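PDB 4BQ2: B-agarase from Saccharophagus degradans, which hydrolyses the beta-1,4 linkages of agarose as a family 50 glycoside hydrolase, acting as an exo-beta-agarase in a marine bacterium. Local coordinates for residues A[405-408]-A[409-412]; A[678-681]-A[682-686]; A[739-742]-A[743-747]. All blocks are in the same frame, centred on the assembly; numbering follows the deposited sequence.

Contact 1: A[405-408]-A[409-412]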
loop_
_atom_site.group_PDB
_atom_site.type_symbol
_atom_site.label_atom_id
_atom_site.label_comp_id
_atom_site.label_asym_id
_atom_site.label_seq_id
_atom_site.Cartn_x
_atom_site.Cartn_y
_atom_site.Cartn_z
ATOM N N ASP A 405 22.384 -12.212 2.538
ATOM C CA ASP A 405 22.449 -13.659 2.846
ATOM C C ASP A 405 21.044 -14.248 3.019
ATOM O O ASP A 405 20.790 -15.360 2.576
ATOM C CB ASP A 405 23.268 -13.923 4.121
ATOM C CG ASP A 405 24.788 -13.784 3.893
ATOM O OD1 ASP A 405 25.255 -13.617 2.713
ATOM O OD2 ASP A 405 25.522 -13.845 4.896
ATOM N N ARG A 406 20.149 -13.508 3.688
ATOM C CA ARG A 406 18.753 -13.958 3.834
ATOM C C ARG A 406 18.116 -14.074 2.457
ATOM O O ARG A 406 17.521 -15.081 2.148
ATOM C CB ARG A 406 17.926 -12.948 4.628
ATOM C CG ARG A 406 18.225 -12.952 6.123
ATOM C CD ARG A 406 17.698 -11.688 6.777
ATOM N NE ARG A 406 17.517 -11.879 8.226
ATOM C CZ ARG A 406 17.219 -10.912 9.081
ATOM N NH1 ARG A 406 17.026 -9.639 8.663
ATOM N NH2 ARG A 406 17.113 -11.225 10.367
ATOM N N MET A 407 18.183 -13.008 1.664
ATOM C CA MET A 407 17.495 -13.013 0.346
ATOM C C MET A 407 17.903 -14.226 -0.478
ATOM O O MET A 407 17.048 -14.932 -1.038
ATOM C CB MET A 407 17.773 -11.723 -0.424
ATOM C CG MET A 407 17.232 -10.470 0.272
ATOM S SD MET A 407 15.512 -10.601 0.803
ATOM C CE MET A 407 15.555 -9.689 2.356
ATOM N N LEU A 408 19.210 -14.472 -0.538
ATOM C CA LEU A 408 19.758 -15.657 -1.229
ATOM C C LEU A 408 19.308 -16.986 -0.617
ATOM O O LEU A 408 18.937 -17.930 -1.343
ATOM C CB LEU A 408 21.297 -15.582 -1.318
ATOM C CG LEU A 408 21.831 -14.413 -2.133
ATOM C CD1 LEU A 408 23.342 -14.376 -1.993
ATOM C CD2 LEU A 408 21.406 -14.556 -3.594
ATOM N N ASN A 409 19.319 -17.087 0.704
ATOM C CA ASN A 409 18.800 -18.308 1.336
ATOM C C ASN A 409 17.315 -18.511 1.048
ATOM O O ASN A 409 16.845 -19.637 0.808
ATOM C CB ASN A 409 19.063 -18.313 2.867
ATOM C CG ASN A 409 18.542 -19.586 3.544
ATOM O OD1 ASN A 409 17.424 -19.618 4.055
ATOM N ND2 ASN A 409 19.329 -20.662 3.479
ATOM N N TRP A 410 16.574 -17.402 1.041
ATOM C CA TRP A 410 15.117 -17.460 0.923
ATOM C C TRP A 410 14.706 -17.611 -0.529
ATOM O O TRP A 410 13.524 -17.797 -0.828
ATOM C CB TRP A 410 14.501 -16.171 1.495
ATOM C CG TRP A 410 14.764 -15.953 2.969
ATOM C CD1 TRP A 410 15.279 -16.855 3.873
ATOM C CD2 TRP A 410 14.472 -14.770 3.682
ATOM N NE1 TRP A 410 15.339 -16.273 5.122
ATOM C CE2 TRP A 410 14.847 -14.987 5.028
ATOM C CE3 TRP A 410 13.924 -13.526 3.313
ATOM C CZ2 TRP A 410 14.715 -14.002 6.002
ATOM C CZ3 TRP A 410 13.795 -12.532 4.291
ATOM C CH2 TRP A 410 14.152 -12.798 5.631
ATOM N N GLY A 411 15.697 -17.515 -1.419
ATOM C CA GLY A 411 15.517 -17.825 -2.847
ATOM C C GLY A 411 15.078 -16.655 -3.714
ATOM O O GLY A 411 14.771 -16.830 -4.903
ATOM N N PHE A 412 15.075 -15.457 -3.145
ATOM C CA PHE A 412 14.646 -14.288 -3.898
ATOM C C PHE A 412 15.668 -13.941 -4.939
ATOM O O PHE A 412 16.874 -14.068 -4.687
ATOM C CB PHE A 412 14.447 -13.110 -2.985
ATOM C CG PHE A 412 13.184 -13.180 -2.185
ATOM C CD1 PHE A 412 11.956 -13.230 -2.823
ATOM C CD2 PHE A 412 13.229 -13.196 -0.783
ATOM C CE1 PHE A 412 10.754 -13.281 -2.103
ATOM C CE2 PHE A 412 12.037 -13.240 -0.058
ATOM C CZ PHE A 412 10.808 -13.298 -0.715
#

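Contact 2: A[678-681]-A[682-686]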
loop_
_atom_site.group_PDB
_atom_site.type_symbol
_atom_site.label_atom_id
_atom_site.label_comp_id
_atom_site.label_asym_id
_atom_site.label_seq_id
_atom_site.Cartn_x
_atom_site.Cartn_y
_atom_site.Cartn_z
ATOM N N GLU A 678 0.263 -19.235 3.651
ATOM C CA GLU A 678 -0.627 -19.805 2.616
ATOM C C GLU A 678 -1.126 -18.796 1.583
ATOM O O GLU A 678 -1.071 -19.047 0.382
ATOM C CB GLU A 678 -1.812 -20.511 3.282
ATOM C CG GLU A 678 -1.363 -21.783 4.007
ATOM C CD GLU A 678 -0.742 -22.815 3.067
ATOM O OE1 GLU A 678 -1.213 -22.934 1.909
ATOM O OE2 GLU A 678 0.226 -23.521 3.466
ATOM N N MET A 679 -1.581 -17.636 2.047
ATOM C CA MET A 679 -2.060 -16.604 1.151
ATOM C C MET A 679 -0.936 -16.053 0.258
ATOM O O MET A 679 -1.184 -15.702 -0.899
ATOM C CB MET A 679 -2.761 -15.510 1.937
ATOM C CG MET A 679 -4.066 -16.056 2.600
ATOM S SD MET A 679 -4.953 -14.819 3.561
ATOM C CE MET A 679 -5.366 -13.553 2.357
ATOM N N TYR A 680 0.282 -15.991 0.782
ATOM C CA TYR A 680 1.441 -15.572 -0.040
ATOM C C TYR A 680 1.624 -16.520 -1.227
ATOM O O TYR A 680 1.818 -16.093 -2.380
ATOM C CB TYR A 680 2.717 -15.567 0.794
ATOM C CG TYR A 680 3.987 -15.258 0.011
ATOM C CD1 TYR A 680 4.703 -16.253 -0.654
ATOM C CD2 TYR A 680 4.500 -13.962 0.002
ATOM C CE1 TYR A 680 5.867 -15.951 -1.344
ATOM C CE2 TYR A 680 5.668 -13.648 -0.671
ATOM C CZ TYR A 680 6.332 -14.640 -1.348
ATOM O OH TYR A 680 7.496 -14.302 -1.990
ATOM N N LYS A 681 1.601 -17.809 -0.932
ATOM C CA LYS A 681 1.725 -18.834 -1.955
ATOM C C LYS A 681 0.630 -18.759 -3.029
ATOM O O LYS A 681 0.908 -18.931 -4.229
ATOM C CB LYS A 681 1.807 -20.214 -1.303
ATOM C CG LYS A 681 3.150 -20.432 -0.588
ATOM C CD LYS A 681 3.311 -21.847 -0.067
ATOM C CE LYS A 681 2.298 -22.191 1.015
ATOM N NZ LYS A 681 2.794 -23.397 1.694
ATOM N N ASP A 682 -0.589 -18.447 -2.606
ATOM C CA ASP A 682 -1.705 -18.283 -3.544
ATOM C C ASP A 682 -1.518 -17.077 -4.438
ATOM O O ASP A 682 -1.745 -17.159 -5.657
ATOM C CB ASP A 682 -3.051 -18.099 -2.831
ATOM C CG ASP A 682 -3.572 -19.377 -2.144
ATOM O OD1 ASP A 682 -3.109 -20.516 -2.374
ATOM O OD2 ASP A 682 -4.482 -19.204 -1.323
ATOM N N TYR A 683 -1.130 -15.948 -3.837
ATOM C CA TYR A 683 -0.863 -14.777 -4.622
ATOM C C TYR A 683 0.223 -15.027 -5.669
ATOM O O TYR A 683 0.042 -14.718 -6.851
ATOM C CB TYR A 683 -0.430 -13.595 -3.734
ATOM C CG TYR A 683 -0.403 -12.280 -4.461
ATOM C CD1 TYR A 683 0.686 -11.921 -5.305
ATOM C CD2 TYR A 683 -1.432 -11.370 -4.302
ATOM C CE1 TYR A 683 0.697 -10.694 -5.981
ATOM C CE2 TYR A 683 -1.410 -10.154 -4.949
ATOM C CZ TYR A 683 -0.344 -9.827 -5.809
ATOM O OH TYR A 683 -0.317 -8.586 -6.447
ATOM N N MET A 684 1.385 -15.503 -5.222
ATOM C CA MET A 684 2.481 -15.777 -6.152
ATOM C C MET A 684 2.139 -16.815 -7.235
ATOM O O MET A 684 2.595 -16.685 -8.382
ATOM C CB MET A 684 3.744 -16.174 -5.388
ATOM C CG MET A 684 4.416 -14.994 -4.670
ATOM S SD MET A 684 4.816 -13.563 -5.703
ATOM C CE MET A 684 5.976 -14.313 -6.859
ATOM N N GLN A 685 1.333 -17.824 -6.899
ATOM C CA GLN A 685 0.866 -18.780 -7.921
ATOM C C GLN A 685 0.128 -18.062 -9.017
ATOM O O GLN A 685 0.271 -18.397 -10.201
ATOM C CB GLN A 685 -0.056 -19.883 -7.362
ATOM C CG GLN A 685 -0.294 -21.048 -8.349
ATOM C CD GLN A 685 1.005 -21.757 -8.699
ATOM O OE1 GLN A 685 1.798 -22.047 -7.821
ATOM N NE2 GLN A 685 1.260 -21.973 -9.978
ATOM N N SER A 686 -0.693 -17.092 -8.617
ATOM C CA SER A 686 -1.462 -16.292 -9.549
ATOM C C SER A 686 -0.544 -15.481 -10.493
ATOM O O SER A 686 -0.827 -15.336 -11.706
ATOM C CB SER A 686 -2.373 -15.344 -8.744
ATOM O OG SER A 686 -3.345 -14.771 -9.569
HETATM O O HOH W 1 -1.069 -22.150 -0.638
HETATM O O HOH W 2 2.641 -21.077 -4.935
#

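Contact 3: A[739-742]-A[743-747]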
loop_
_atom_site.group_PDB
_atom_site.type_symbol
_atom_site.label_atom_id
_atom_site.label_comp_id
_atom_site.label_asym_id
_atom_site.label_seq_id
_atom_site.Cartn_x
_atom_site.Cartn_y
_atom_site.Cartn_z
ATOM N N ASN A 739 9.861 -19.665 -4.483
ATOM C CA ASN A 739 11.110 -19.387 -5.178
ATOM C C ASN A 739 11.793 -20.650 -5.724
ATOM O O ASN A 739 12.522 -20.594 -6.725
ATOM C CB ASN A 739 12.067 -18.616 -4.260
ATOM C CG ASN A 739 11.660 -17.160 -4.077
ATOM O OD1 ASN A 739 10.941 -16.596 -4.910
ATOM N ND2 ASN A 739 12.108 -16.549 -2.967
ATOM N N ALA A 740 11.567 -21.787 -5.077
ATOM C CA ALA A 740 12.159 -23.035 -5.573
ATOM C C ALA A 740 11.491 -23.512 -6.868
ATOM O O ALA A 740 12.054 -24.354 -7.574
ATOM C CB ALA A 740 12.184 -24.127 -4.494
ATOM N N LYS A 741 10.332 -22.938 -7.210
ATOM C CA LYS A 741 9.574 -23.378 -8.370
ATOM C C LYS A 741 9.233 -22.309 -9.422
ATOM O O LYS A 741 8.607 -22.633 -10.435
ATOM C CB LYS A 741 8.295 -24.085 -7.898
ATOM C CG LYS A 741 7.146 -23.154 -7.534
ATOM C CD LYS A 741 6.093 -23.975 -6.793
ATOM C CE LYS A 741 4.708 -23.416 -7.019
ATOM N NZ LYS A 741 3.704 -24.106 -6.160
ATOM N N ILE A 742 9.628 -21.047 -9.207
ATOM C CA ILE A 742 9.309 -20.006 -10.168
ATOM C C ILE A 742 9.761 -20.392 -11.600
ATOM O O ILE A 742 9.055 -20.121 -12.554
ATOM C CB ILE A 742 9.877 -18.588 -9.802
ATOM C CG1 ILE A 742 11.380 -18.630 -9.485
ATOM C CG2 ILE A 742 9.061 -17.931 -8.682
ATOM C CD1 ILE A 742 11.994 -17.274 -9.133
ATOM N N TYR A 743 10.910 -21.037 -11.741
ATOM C CA TYR A 743 11.435 -21.263 -13.107
ATOM C C TYR A 743 10.867 -22.520 -13.775
ATOM O O TYR A 743 10.493 -22.479 -14.969
ATOM C CB TYR A 743 12.963 -21.298 -13.099
ATOM C CG TYR A 743 13.600 -19.929 -12.858
ATOM C CD1 TYR A 743 13.429 -18.893 -13.777
ATOM C CD2 TYR A 743 14.390 -19.690 -11.726
ATOM C CE1 TYR A 743 14.019 -17.639 -13.582
ATOM C CE2 TYR A 743 14.981 -18.451 -11.520
ATOM C CZ TYR A 743 14.781 -17.427 -12.444
ATOM O OH TYR A 743 15.375 -16.230 -12.227
ATOM N N THR A 744 10.824 -23.616 -13.021
ATOM C CA THR A 744 10.192 -24.855 -13.488
ATOM C C THR A 744 8.736 -24.621 -13.874
ATOM O O THR A 744 8.306 -25.067 -14.938
ATOM C CB THR A 744 10.320 -25.993 -12.468
ATOM O OG1 THR A 744 9.850 -25.531 -11.201
ATOM C CG2 THR A 744 11.764 -26.386 -12.311
ATOM N N GLU A 745 7.987 -23.878 -13.056
ATOM C CA GLU A 745 6.641 -23.448 -13.462
ATOM C C GLU A 745 6.606 -22.679 -14.781
ATOM O O GLU A 745 5.903 -23.072 -15.700
ATOM C CB GLU A 745 5.956 -22.611 -12.384
ATOM C CG GLU A 745 5.746 -23.327 -11.065
ATOM C CD GLU A 745 4.521 -24.211 -11.053
ATOM O OE1 GLU A 745 3.394 -23.681 -11.130
ATOM O OE2 GLU A 745 4.692 -25.436 -10.932
ATOM N N ARG A 746 7.352 -21.582 -14.881
ATOM C CA ARG A 746 7.241 -20.696 -16.042
ATOM C C ARG A 746 7.756 -21.377 -17.299
ATOM O O ARG A 746 7.241 -21.175 -18.395
ATOM C CB ARG A 746 8.091 -19.421 -15.855
ATOM C CG ARG A 746 7.712 -18.496 -14.717
ATOM C CD ARG A 746 6.413 -17.771 -14.959
ATOM N NE ARG A 746 6.465 -16.794 -16.047
ATOM C CZ ARG A 746 5.490 -15.923 -16.277
ATOM N NH1 ARG A 746 4.413 -15.906 -15.492
ATOM N NH2 ARG A 746 5.573 -15.074 -17.294
ATOM N N LEU A 747 8.823 -22.136 -17.146
ATOM C CA LEU A 747 9.503 -22.657 -18.308
ATOM C C LEU A 747 9.111 -24.117 -18.495
ATOM O O LEU A 747 9.204 -24.628 -19.601
ATOM C CB LEU A 747 11.025 -22.454 -18.194
ATOM C CG LEU A 747 11.508 -21.027 -17.841
ATOM C CD1 LEU A 747 12.968 -21.003 -17.365
ATOM C CD2 LEU A 747 11.264 -20.007 -18.950
HETATM O O HOH W 3 12.466 -23.132 -10.407
#

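Contact 1: A[405-408]-A[409-412]
Arg406 lays its aliphatic chain along one face of the Trp410 indole, both side chains running the same way. The CB of Arg406 stands 3.7 Å from the centroid of the six-membered ring of Trp410 and 13° off its normal, a CH-pi contact displaced toward the rim. From there the arginine chain stays extended, and CG and CD pass close to CZ2 and CH2, leaving guanidinium and indole planes 21° apart. Beyond the ring the guanidinium forms salt bridges with Glu232 and Asp725, and its NH1 also meets the hydroxyl of Tyr701, so its rotation is fixed from elsewhere. Arg406 O lies over the indole face as well, 3.0 Å from Trp410 CG, while accepting the Trp410 N-H at 2.7 Å. The helix 394-410 ends here in a Schellman motif: Gly411 takes positive phi, and Phe412 N reaches back to Met407 O at 2.9 Å, with a weak bond from Gly411 N to Leu408 O. This reversal brings the Phe412 ring round to Met407, whose chain is bent at chi2 (-49°), setting its sulfur beside both the Trp410 and Phe412 rings. Met407 SD approaches both obliquely, 3.8 Å from Phe412 CD2 and 5.1 Å from the centroid of the Trp410 six-membered ring, as Met-aromatic contacts, while its CE makes apolar contact with Trp410 CZ3. Trp410 CE3 meets the Phe412 ring edge-on, in its plane. Val732 and Lys736 of helix 729-739 pack on Trp410, and Leu286 touches both Met407 and Phe412.

Contact 2: A[678-681]-A[682-686]
Met684 sets its CG over one face of the Tyr680 ring, one helical turn further on, with the two side chains side by side and pointing the same way. The CG of Met684 lies 4.1 Å from the ring centroid of Tyr680, displaced toward the rim, and comes nearest to CE1 at 3.8 Å. Its sulfur stands farther out, 5.2 Å from the Tyr680 centroid, in an oblique Met-aromatic contact, while the approach of CG is a CH-pi one. Tyr680 carries its CG anti to the backbone N (chi1 175°), and bends at chi2 (-54°) and chi3 turn the Met684 chain beyond CG. Beneath them Met684 N bonds to Tyr680 O almost straight, with an N-H...O angle of 177°. The pair belongs to the i to i+4 pattern of helix 673-688, in which the amides of Asp682, Tyr683 and Gln685 likewise bond to the carbonyls of Glu678, Met679 and Lys681. On a more polar side of the helix, Lys681 NZ makes a salt bridge with Glu678 OE2 at 3.1 Å, meeting the oxygen from above the carboxylate plane. A water lies between Glu678 OE1 and Asp682 OD1, two acidic groups whose charged atoms do not touch; the other Asp682 oxygen, OD2, is bonded to His178. A second water donates to Lys681 O at 2.8 Å and to Gln685 OE1 at 3.2 Å, joining backbone and side chain across a turn, while Gln685 NE2 bonds to Asp689 OD1. Further out, Met731, Ala734 and Val738 of helix 729-739 pack against Tyr680, Val738 also reaches Met684, and Tyr683 stacks on Phe653 and bonds through its hydroxyl to Ser628 O.

Contact 3: A[739-742]-A[743-747]
Ile742 overlaps one face of the Tyr743 ring with its CG1 branch, 4.2 Å from the ring centroid and off-centre toward the rim, a CH-pi contact between successive residues. Lys741 holds the N-cap position of the short C-terminal helix 742-746, so the isoleucine and tyrosine open its first turn. Ile742 places CG1 between its backbone N and carbonyl carbon (chi1 51°); the two side chains thereby run the same way, and CD1 continues to within 4.0 Å of Tyr743 CE2. The tyrosine hydroxyl is held by Gly248 O and Phe282 N, and its ring also meets Trp250. On another side of the turn Lys741 and Glu745 cross, their CG atoms 3.8 Å apart, but Lys741 NZ stays 5.0 Å from Glu745 OE1: the pair meets through its aliphatic parts, and that oxygen instead accepts Gln685 NE2. Lys741 O takes the Glu745 N-H at 3.0 Å and a weak bond from the Thr744 hydroxyl. Arg746 N bonds to Ile742 O from above the carbonyl plane, while the arginine chain, bent at chi2 and chi3, carries its guanidinium to the carbonyls of Ile688, Asn690 and Trp271. A water bridges the first turn, donating to Ala740 O and accepting the N-H of Thr744, with 3.1 Å from its oxygen to Thr744 N.

In the fold
Along the chain the contacts come in series: contact 1 at the end of helix 394-410, contact 2 within helix 673-688, contact 3 at the junction of helix 729-739 with helix 742-746. Their centres lie about 18 Å (1 and 2), 16 Å (1 and 3) and 14 Å (2 and 3) apart, yet each pair touches. Phe412 CE1 packs on Tyr680 OH at 3.4 Å, Trp410 O probably accepts a hydrogen bond from Asn739 ND2, and Gln685 joins contact 2 to contact 3. Helices 729-739 and 742-746 together touch helices 394-410 and 673-688 and strand 280-287; the C-terminal end thus packs on regions distant in sequence, probably within the (beta/alpha)8-barrel catalytic domain of family 50.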